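Local coordinates for protein N-acetylglucosamine-6-phosphate deacetylase (Thermotoga maritima, PDB 1O12) that probably deacetylates N-acetylglucosamine-6-phosphate as a metal-dependent hydrolase of the NagA family, carrying one metal ion per subunit, at residues A[155-167]-A[177-191]. Sequence-based numbering, arbitrary orientation.
Sequences IDSPAKMLTFAPE and LVKRDIVLSAGHSIA. With FE (Fe (III) ion), chain C.
Glu167 places CG between its own backbone N and carbonyl carbon (chi1 78°), and the chain bends at the CB-CG bond (chi2 -82°), which turns its carboxylate back onto Ser189 and Ile190. Ser189 OG donates to Glu167 OE1 at 2.6 Å, on the syn side but tilted out of the carboxylate plane. Ile190 N reaches Glu167 OE2 at 2.7 Å from well above the carboxylate plane, with a nearly straight N-H...O angle of 176°. Ser189 OG also accepts from Ala191 N, an ST turn, so the hydroxyl is held from two directions. With an alanine here in place of Glu167, Ile190 N would probably lose this acceptor and the Ser189 hydroxyl would be freer to turn. Strands 159-164 and 183-186 run parallel as neighbours in the barrel of this TIM-barrel amidohydrolase. Their ladder runs from Val183 N on Lys160 O (2.8 Å) to Gly187 N on Phe164 O (3.1 Å). Just past it, His188 NE2 binds the iron(III) ion at 2.2 Å, with Glu127 and His209 as the other protein ligands. His188 ND1 hydrogen-bonds to Lys135 O, which helps fix the turn of the ring. Leu162 and Leu184 lie side by side on one face, where Phe164 CE2 meets Leu184 CB at 3.9 Å. At the opposite end, Arg180 NH1 donates to Ile155 O (3.0 Å) and also to Leu152 O, while Ile182 CD1 packs crosswise against Ile155 CG2. Lys160 NZ and Asp181 OD1 form a salt bridge, their hydrogen bond weak at 3.4 Å.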
loop_
_atom_site.group_PDB
_atom_site.type_symbol
_atom_site.label_atom_id
_atom_site.label_comp_id
_atom_site.label_asym_id
_atom_site.label_seq_id
_atom_site.Cartn_x
_atom_site.Cartn_y
_atom_site.Cartn_z
ATOM N N ILE A 155 27.112 -4.541 23.377
ATOM C CA ILE A 155 26.368 -5.233 22.325
ATOM C C ILE A 155 27.269 -5.752 21.222
ATOM O O ILE A 155 27.832 -4.974 20.452
ATOM C CB ILE A 155 25.314 -4.311 21.689
ATOM C CG1 ILE A 155 24.364 -3.786 22.768
ATOM C CG2 ILE A 155 24.565 -5.054 20.625
ATOM C CD1 ILE A 155 23.335 -2.742 22.261
ATOM N N ASP A 156 27.369 -7.073 21.135
ATOM C CA ASP A 156 28.208 -7.713 20.140
ATOM C C ASP A 156 27.825 -9.201 20.112
ATOM O O ASP A 156 26.874 -9.623 20.779
ATOM C CB ASP A 156 29.689 -7.539 20.543
ATOM C CG ASP A 156 30.665 -7.757 19.372
ATOM O OD1 ASP A 156 31.860 -7.389 19.532
ATOM O OD2 ASP A 156 30.254 -8.292 18.308
ATOM N N SER A 157 28.574 -9.998 19.355
ATOM C CA SER A 157 28.280 -11.421 19.261
ATOM C C SER A 157 28.083 -11.871 20.689
ATOM O O SER A 157 28.871 -11.510 21.560
ATOM C CB SER A 157 29.448 -12.160 18.602
ATOM O OG SER A 157 29.016 -13.385 18.043
ATOM N N PRO A 158 27.072 -12.713 20.947
ATOM C CA PRO A 158 26.129 -13.260 19.966
ATOM C C PRO A 158 24.862 -12.467 19.574
ATOM O O PRO A 158 23.870 -13.055 19.162
ATOM C CB PRO A 158 25.796 -14.627 20.553
ATOM C CG PRO A 158 25.733 -14.333 22.006
ATOM C CD PRO A 158 26.940 -13.412 22.238
ATOM N N ALA A 159 24.878 -11.150 19.707
ATOM C CA ALA A 159 23.716 -10.392 19.258
ATOM C C ALA A 159 23.763 -10.528 17.731
ATOM O O ALA A 159 24.847 -10.492 17.137
ATOM C CB ALA A 159 23.840 -8.927 19.655
ATOM N N LYS A 160 22.608 -10.681 17.097
ATOM C CA LYS A 160 22.577 -10.828 15.656
ATOM C C LYS A 160 21.642 -9.850 15.011
ATOM O O LYS A 160 21.773 -9.549 13.832
ATOM C CB LYS A 160 22.161 -12.244 15.275
ATOM C CG LYS A 160 23.224 -13.285 15.628
ATOM C CD LYS A 160 24.522 -13.060 14.868
ATOM C CE LYS A 160 25.665 -13.957 15.382
ATOM N NZ LYS A 160 26.993 -13.685 14.748
HETATM N N MSE A 161 20.704 -9.338 15.795
HETATM C CA MSE A 161 19.714 -8.416 15.277
HETATM C C MSE A 161 19.284 -7.464 16.374
HETATM O O MSE A 161 19.334 -7.796 17.553
HETATM C CB MSE A 161 18.515 -9.197 14.754
HETATM C CG MSE A 161 17.510 -8.343 14.074
HETATM SE SE MSE A 161 16.141 -9.371 13.163
HETATM C CE MSE A 161 17.117 -9.950 11.577
ATOM N N LEU A 162 18.831 -6.288 15.994
ATOM C CA LEU A 162 18.437 -5.315 16.989
ATOM C C LEU A 162 17.297 -4.477 16.466
ATOM O O LEU A 162 17.406 -3.912 15.383
ATOM C CB LEU A 162 19.643 -4.425 17.268
ATOM C CG LEU A 162 19.746 -3.204 18.184
ATOM C CD1 LEU A 162 18.525 -2.301 18.067
ATOM C CD2 LEU A 162 19.980 -3.682 19.565
ATOM N N THR A 163 16.205 -4.387 17.219
ATOM C CA THR A 163 15.084 -3.543 16.793
ATOM C C THR A 163 15.075 -2.193 17.535
ATOM O O THR A 163 14.964 -2.142 18.768
ATOM C CB THR A 163 13.723 -4.221 17.017
ATOM O OG1 THR A 163 13.622 -5.363 16.176
ATOM C CG2 THR A 163 12.582 -3.252 16.677
ATOM N N PHE A 164 15.163 -1.106 16.766
ATOM C CA PHE A 164 15.184 0.255 17.313
ATOM C C PHE A 164 14.197 1.234 16.638
ATOM O O PHE A 164 13.682 0.988 15.523
ATOM C CB PHE A 164 16.584 0.831 17.173
ATOM C CG PHE A 164 16.894 1.300 15.781
ATOM C CD1 PHE A 164 16.941 2.663 15.490
ATOM C CD2 PHE A 164 17.073 0.377 14.745
ATOM C CE1 PHE A 164 17.158 3.097 14.198
ATOM C CE2 PHE A 164 17.292 0.805 13.429
ATOM C CZ PHE A 164 17.335 2.165 13.156
ATOM N N ALA A 165 13.951 2.353 17.324
ATOM C CA ALA A 165 13.074 3.397 16.802
ATOM C C ALA A 165 13.971 4.553 16.333
ATOM O O ALA A 165 14.523 5.260 17.146
ATOM C CB ALA A 165 12.118 3.856 17.896
ATOM N N PRO A 166 14.111 4.758 15.008
ATOM C CA PRO A 166 14.949 5.819 14.407
ATOM C C PRO A 166 14.847 7.258 14.967
ATOM O O PRO A 166 15.794 8.042 14.846
ATOM C CB PRO A 166 14.566 5.777 12.929
ATOM C CG PRO A 166 14.151 4.358 12.729
ATOM C CD PRO A 166 13.337 4.064 13.962
ATOM N N GLU A 167 13.719 7.608 15.578
ATOM C CA GLU A 167 13.570 8.965 16.098
ATOM C C GLU A 167 14.105 9.130 17.528
ATOM O O GLU A 167 14.259 10.256 18.023
ATOM C CB GLU A 167 12.094 9.399 16.036
ATOM C CG GLU A 167 11.226 8.823 17.134
ATOM C CD GLU A 167 10.729 7.408 16.868
ATOM O OE1 GLU A 167 11.301 6.701 15.994
ATOM O OE2 GLU A 167 9.763 7.001 17.558
ATOM N N LEU A 177 26.813 -0.765 14.962
ATOM C CA LEU A 177 26.651 -2.191 15.229
ATOM C C LEU A 177 26.677 -3.066 14.004
ATOM O O LEU A 177 27.077 -4.223 14.088
ATOM C CB LEU A 177 25.348 -2.462 15.971
ATOM C CG LEU A 177 25.253 -1.787 17.342
ATOM C CD1 LEU A 177 23.909 -2.150 17.999
ATOM C CD2 LEU A 177 26.417 -2.233 18.200
ATOM N N VAL A 178 26.264 -2.521 12.866
ATOM C CA VAL A 178 26.230 -3.319 11.657
ATOM C C VAL A 178 27.566 -3.967 11.322
ATOM O O VAL A 178 27.602 -5.096 10.819
ATOM C CB VAL A 178 25.726 -2.491 10.467
ATOM C CG1 VAL A 178 25.728 -3.335 9.177
ATOM C CG2 VAL A 178 24.309 -2.007 10.767
ATOM N N LYS A 179 28.665 -3.281 11.614
ATOM C CA LYS A 179 29.986 -3.839 11.315
ATOM C C LYS A 179 30.284 -5.007 12.248
ATOM O O LYS A 179 31.264 -5.706 12.054
ATOM C CB LYS A 179 31.092 -2.767 11.446
ATOM C CG LYS A 179 31.329 -2.299 12.888
ATOM C CD LYS A 179 32.151 -0.997 13.025
ATOM C CE LYS A 179 32.207 -0.559 14.524
ATOM N NZ LYS A 179 32.818 0.805 14.799
ATOM N N ARG A 180 29.431 -5.223 13.252
ATOM C CA ARG A 180 29.623 -6.320 14.202
ATOM C C ARG A 180 28.763 -7.546 13.871
ATOM O O ARG A 180 28.548 -8.429 14.727
ATOM C CB ARG A 180 29.321 -5.853 15.621
ATOM C CG ARG A 180 30.045 -4.598 15.989
ATOM C CD ARG A 180 29.704 -4.148 17.390
ATOM N NE ARG A 180 30.136 -2.770 17.564
ATOM C CZ ARG A 180 30.095 -2.108 18.711
ATOM N NH1 ARG A 180 29.638 -2.697 19.809
ATOM N NH2 ARG A 180 30.517 -0.854 18.748
ATOM N N ASP A 181 28.293 -7.599 12.622
ATOM C CA ASP A 181 27.470 -8.719 12.154
ATOM C C ASP A 181 26.117 -8.693 12.863
ATOM O O ASP A 181 25.581 -9.724 13.255
ATOM C CB ASP A 181 28.186 -10.054 12.416
ATOM C CG ASP A 181 27.717 -11.175 11.481
ATOM O OD1 ASP A 181 28.044 -12.363 11.750
ATOM O OD2 ASP A 181 27.029 -10.877 10.472
ATOM N N ILE A 182 25.597 -7.486 13.055
ATOM C CA ILE A 182 24.295 -7.288 13.673
ATOM C C ILE A 182 23.378 -6.567 12.663
ATOM O O ILE A 182 23.766 -5.546 12.096
ATOM C CB ILE A 182 24.415 -6.446 14.966
ATOM C CG1 ILE A 182 25.319 -7.165 15.972
ATOM C CG2 ILE A 182 23.031 -6.175 15.540
ATOM C CD1 ILE A 182 25.463 -6.446 17.308
ATOM N N VAL A 183 22.192 -7.126 12.417
ATOM C CA VAL A 183 21.240 -6.523 11.494
ATOM C C VAL A 183 20.332 -5.552 12.266
ATOM O O VAL A 183 19.769 -5.922 13.298
ATOM C CB VAL A 183 20.322 -7.603 10.805
ATOM C CG1 VAL A 183 19.226 -6.909 9.977
ATOM C CG2 VAL A 183 21.144 -8.547 9.909
ATOM N N LEU A 184 20.210 -4.312 11.787
ATOM C CA LEU A 184 19.323 -3.335 12.427
ATOM C C LEU A 184 17.901 -3.438 11.859
ATOM O O LEU A 184 17.716 -3.706 10.684
ATOM C CB LEU A 184 19.842 -1.908 12.219
ATOM C CG LEU A 184 21.115 -1.552 12.987
ATOM C CD1 LEU A 184 21.403 -0.064 12.804
ATOM C CD2 LEU A 184 20.934 -1.896 14.482
ATOM N N SER A 185 16.894 -3.232 12.685
ATOM C CA SER A 185 15.521 -3.315 12.200
ATOM C C SER A 185 14.674 -2.236 12.873
ATOM O O SER A 185 14.741 -2.065 14.087
ATOM C CB SER A 185 14.926 -4.718 12.484
ATOM O OG SER A 185 13.782 -4.988 11.659
ATOM N N ALA A 186 13.881 -1.511 12.098
ATOM C CA ALA A 186 13.057 -0.441 12.659
ATOM C C ALA A 186 11.729 -0.996 13.143
ATOM O O ALA A 186 11.091 -1.809 12.460
ATOM C CB ALA A 186 12.825 0.649 11.617
ATOM N N GLY A 187 11.332 -0.552 14.333
ATOM C CA GLY A 187 10.089 -0.975 14.946
ATOM C C GLY A 187 9.861 -0.220 16.244
ATOM O O GLY A 187 10.805 0.340 16.820
ATOM N N HIS A 188 8.600 -0.195 16.695
ATOM C CA HIS A 188 8.193 0.497 17.923
ATOM C C HIS A 188 8.614 1.944 17.836
ATOM O O HIS A 188 9.279 2.462 18.714
ATOM C CB HIS A 188 8.843 -0.180 19.118
ATOM C CG HIS A 188 8.360 -1.576 19.332
ATOM N ND1 HIS A 188 7.087 -1.859 19.796
ATOM C CD2 HIS A 188 8.959 -2.772 19.116
ATOM C CE1 HIS A 188 6.928 -3.170 19.863
ATOM N NE2 HIS A 188 8.049 -3.748 19.456
ATOM N N SER A 189 8.202 2.594 16.760
ATOM C CA SER A 189 8.596 3.960 16.500
ATOM C C SER A 189 7.503 4.839 15.919
ATOM O O SER A 189 6.533 4.347 15.344
ATOM C CB SER A 189 9.779 3.918 15.533
ATOM O OG SER A 189 9.793 5.023 14.648
ATOM N N ILE A 190 7.648 6.151 16.085
ATOM C CA ILE A 190 6.678 7.076 15.484
ATOM C C ILE A 190 7.397 7.894 14.433
ATOM O O ILE A 190 6.850 8.833 13.895
ATOM C CB ILE A 190 6.013 8.056 16.494
ATOM C CG1 ILE A 190 7.073 8.749 17.342
ATOM C CG2 ILE A 190 4.978 7.331 17.318
ATOM C CD1 ILE A 190 6.443 9.504 18.523
ATOM N N ALA A 191 8.631 7.522 14.141
ATOM C CA ALA A 191 9.419 8.228 13.152
ATOM C C ALA A 191 8.680 8.497 11.834
ATOM O O ALA A 191 7.858 7.696 11.353
ATOM C CB ALA A 191 10.704 7.456 12.874
HETATM FE FE FE C . 7.369 -5.859 19.689
HETATM O O HOH W 1 27.630 -10.640 16.045
HETATM O O HOH W 2 23.469 -10.764 11.861
#